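Local coordinates for protein probable ss-1,3-N-acetylglucosaminyltransferase (Staphylococcus aureus subsp. aureus N315, PDB 6H21) that is probably a glycosyltransferase with a GT-A type domain, holding UDP-N-acetylglucosamine and manganese in this model, joined to a helical linker domain, at residues 266-271 / 310-315. Numbering follows the deposited sequence.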
loop_
_atom_site.group_PDB
_atom_site.type_symbol
_atom_site.label_atom_id
_atom_site.label_comp_id
_atom_site.label_asym_id
_atom_site.label_seq_id
_atom_site.Cartn_x
_atom_site.Cartn_y
_atom_site.Cartn_z
ATOM N N LYS C 266 27.572 -15.056 -7.116
ATOM C CA LYS C 266 26.985 -16.400 -6.967
ATOM C C LYS C 266 26.396 -16.569 -5.559
ATOM O O LYS C 266 25.313 -17.157 -5.401
ATOM C CB LYS C 266 28.035 -17.476 -7.270
ATOM C CG LYS C 266 27.518 -18.913 -7.313
ATOM C CD LYS C 266 26.349 -19.154 -8.267
ATOM C CE LYS C 266 25.774 -20.551 -8.127
ATOM N NZ LYS C 266 24.644 -20.784 -9.051
ATOM N N ARG C 267 27.097 -16.067 -4.532
ATOM C CA ARG C 267 26.560 -16.093 -3.147
ATOM C C ARG C 267 25.282 -15.240 -3.027
ATOM O O ARG C 267 24.285 -15.671 -2.391
ATOM C CB ARG C 267 27.655 -15.650 -2.177
ATOM C CG ARG C 267 28.802 -16.642 -2.060
ATOM C CD ARG C 267 30.016 -16.022 -1.411
ATOM N NE ARG C 267 31.050 -16.997 -1.112
ATOM C CZ ARG C 267 32.193 -16.692 -0.511
ATOM N NH1 ARG C 267 32.466 -15.426 -0.235
ATOM N NH2 ARG C 267 33.048 -17.648 -0.197
ATOM N N HIS C 268 25.300 -14.034 -3.617
ATOM C CA HIS C 268 24.127 -13.157 -3.670
ATOM C C HIS C 268 22.948 -13.892 -4.308
ATOM O O HIS C 268 21.824 -13.796 -3.842
ATOM C CB HIS C 268 24.406 -11.866 -4.450
ATOM C CG HIS C 268 25.390 -10.938 -3.817
ATOM N ND1 HIS C 268 25.476 -10.768 -2.445
ATOM C CD2 HIS C 268 26.309 -10.106 -4.365
ATOM C CE1 HIS C 268 26.433 -9.894 -2.175
ATOM N NE2 HIS C 268 26.947 -9.458 -3.340
ATOM N N GLN C 269 23.222 -14.620 -5.392
ATOM C CA GLN C 269 22.185 -15.345 -6.127
ATOM C C GLN C 269 21.598 -16.451 -5.247
ATOM O O GLN C 269 20.397 -16.603 -5.189
ATOM C CB GLN C 269 22.731 -15.956 -7.412
ATOM C CG GLN C 269 21.657 -16.655 -8.230
ATOM C CD GLN C 269 22.249 -17.474 -9.347
ATOM O OE1 GLN C 269 23.185 -18.252 -9.148
ATOM N NE2 GLN C 269 21.705 -17.294 -10.539
ATOM N N LEU C 270 22.464 -17.238 -4.596
ATOM C CA LEU C 270 21.987 -18.330 -3.740
ATOM C C LEU C 270 21.157 -17.776 -2.568
ATOM O O LEU C 270 20.145 -18.346 -2.200
ATOM C CB LEU C 270 23.193 -19.127 -3.246
ATOM C CG LEU C 270 23.853 -20.009 -4.301
ATOM C CD1 LEU C 270 25.203 -20.495 -3.814
ATOM C CD2 LEU C 270 22.957 -21.184 -4.671
ATOM N N ALA C 271 21.636 -16.686 -1.972
ATOM C CA ALA C 271 20.986 -16.011 -0.868
ATOM C C ALA C 271 19.596 -15.498 -1.289
ATOM O O ALA C 271 18.637 -15.627 -0.532
ATOM C CB ALA C 271 21.876 -14.900 -0.380
ATOM N N LYS C 310 20.882 -8.496 7.893
ATOM C CA LYS C 310 22.258 -8.963 7.853
ATOM C C LYS C 310 22.573 -9.565 6.477
ATOM O O LYS C 310 23.706 -9.943 6.215
ATOM C CB LYS C 310 22.483 -9.970 8.975
ATOM C CG LYS C 310 22.426 -9.374 10.367
ATOM C CD LYS C 310 22.481 -10.452 11.436
ATOM C CE LYS C 310 22.285 -9.893 12.826
ATOM N NZ LYS C 310 22.362 -10.974 13.831
ATOM N N VAL C 311 21.568 -9.674 5.610
ATOM C CA VAL C 311 21.767 -10.247 4.297
ATOM C C VAL C 311 22.030 -9.084 3.352
ATOM O O VAL C 311 21.299 -8.110 3.378
ATOM C CB VAL C 311 20.570 -11.107 3.863
ATOM C CG1 VAL C 311 20.818 -11.768 2.521
ATOM C CG2 VAL C 311 20.224 -12.133 4.921
ATOM N N PRO C 312 23.114 -9.095 2.549
ATOM C CA PRO C 312 23.346 -8.010 1.594
ATOM C C PRO C 312 22.149 -7.770 0.662
ATOM O O PRO C 312 21.503 -8.708 0.201
ATOM C CB PRO C 312 24.585 -8.471 0.811
ATOM C CG PRO C 312 25.300 -9.430 1.752
ATOM C CD PRO C 312 24.202 -10.090 2.555
ATOM N N ARG C 313 21.872 -6.485 0.436
ATOM C CA ARG C 313 20.799 -6.022 -0.408
ATOM C C ARG C 313 21.057 -6.465 -1.853
ATOM O O ARG C 313 20.126 -6.604 -2.611
ATOM C CB ARG C 313 20.670 -4.503 -0.284
ATOM C CG ARG C 313 19.798 -4.073 0.885
ATOM C CD ARG C 313 19.541 -2.577 0.921
ATOM N NE ARG C 313 18.566 -2.253 1.954
ATOM C CZ ARG C 313 17.249 -2.242 1.773
ATOM N NH1 ARG C 313 16.727 -2.678 0.638
ATOM N NH2 ARG C 313 16.456 -1.830 2.744
ATOM N N ASP C 314 22.321 -6.734 -2.194
ATOM C CA ASP C 314 22.714 -7.196 -3.534
ATOM C C ASP C 314 22.020 -8.523 -3.893
ATOM O O ASP C 314 21.914 -8.857 -5.082
ATOM C CB ASP C 314 24.238 -7.310 -3.637
ATOM C CG ASP C 314 24.958 -5.985 -3.858
ATOM O OD1 ASP C 314 24.325 -5.004 -4.314
ATOM O OD2 ASP C 314 26.130 -5.927 -3.581
ATOM N N SER C 315 21.541 -9.272 -2.882
ATOM C CA SER C 315 20.822 -10.540 -3.110
ATOM C C SER C 315 19.371 -10.304 -3.542
ATOM O O SER C 315 18.768 -11.219 -4.057
ATOM C CB SER C 315 20.864 -11.435 -1.890
ATOM O OG SER C 315 20.136 -10.871 -0.814
#
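Laid against the beta-methylene of Asp314, the imidazole of His268 illustrates how a polar ring can be packed by one of its faces. Asp314 CB stands over the middle of that face, 11° off the ring normal, in a CH-pi contact; the nearest ring atom, His268 NE2, is 3.5 Å from Asp314 CB. The two side chains run side by side in the same sense, yet the carboxylate is turned 71° from the ring plane. Asp314 OD2 comes to 3.6 Å from His268 NE2, but no hydrogen bond joins them. With CG anti to the carbonyl carbon of its own residue (chi1 -67°), His268 sends its ring out beside the 3-10 turn, where the side chains of Pro312 and His268 cross at about a right angle, Pro312 CB lying 3.8 Å from His268 CE1. Rotation of the imidazole is restrained from the neighbouring helix 242-256, for ND1 is hydrogen-bonded to the hydroxyl of Tyr256, a residue that Pro312 and Ala271 touch as well. The setting is the helical TarS-type linker domain, in which the loop following helix 294-308 is packed on helix 264-281. Ser315 CB sits 3.2 Å from the backbone O of His268 and also reaches the methyl of Ala271. Ser315 OG, tucked between N and C of its own backbone, points back into its own turn: it meets Pro312 O at 2.8 Å, almost straight in line with the carbonyl bond, and Ser315 N donates to the same oxygen.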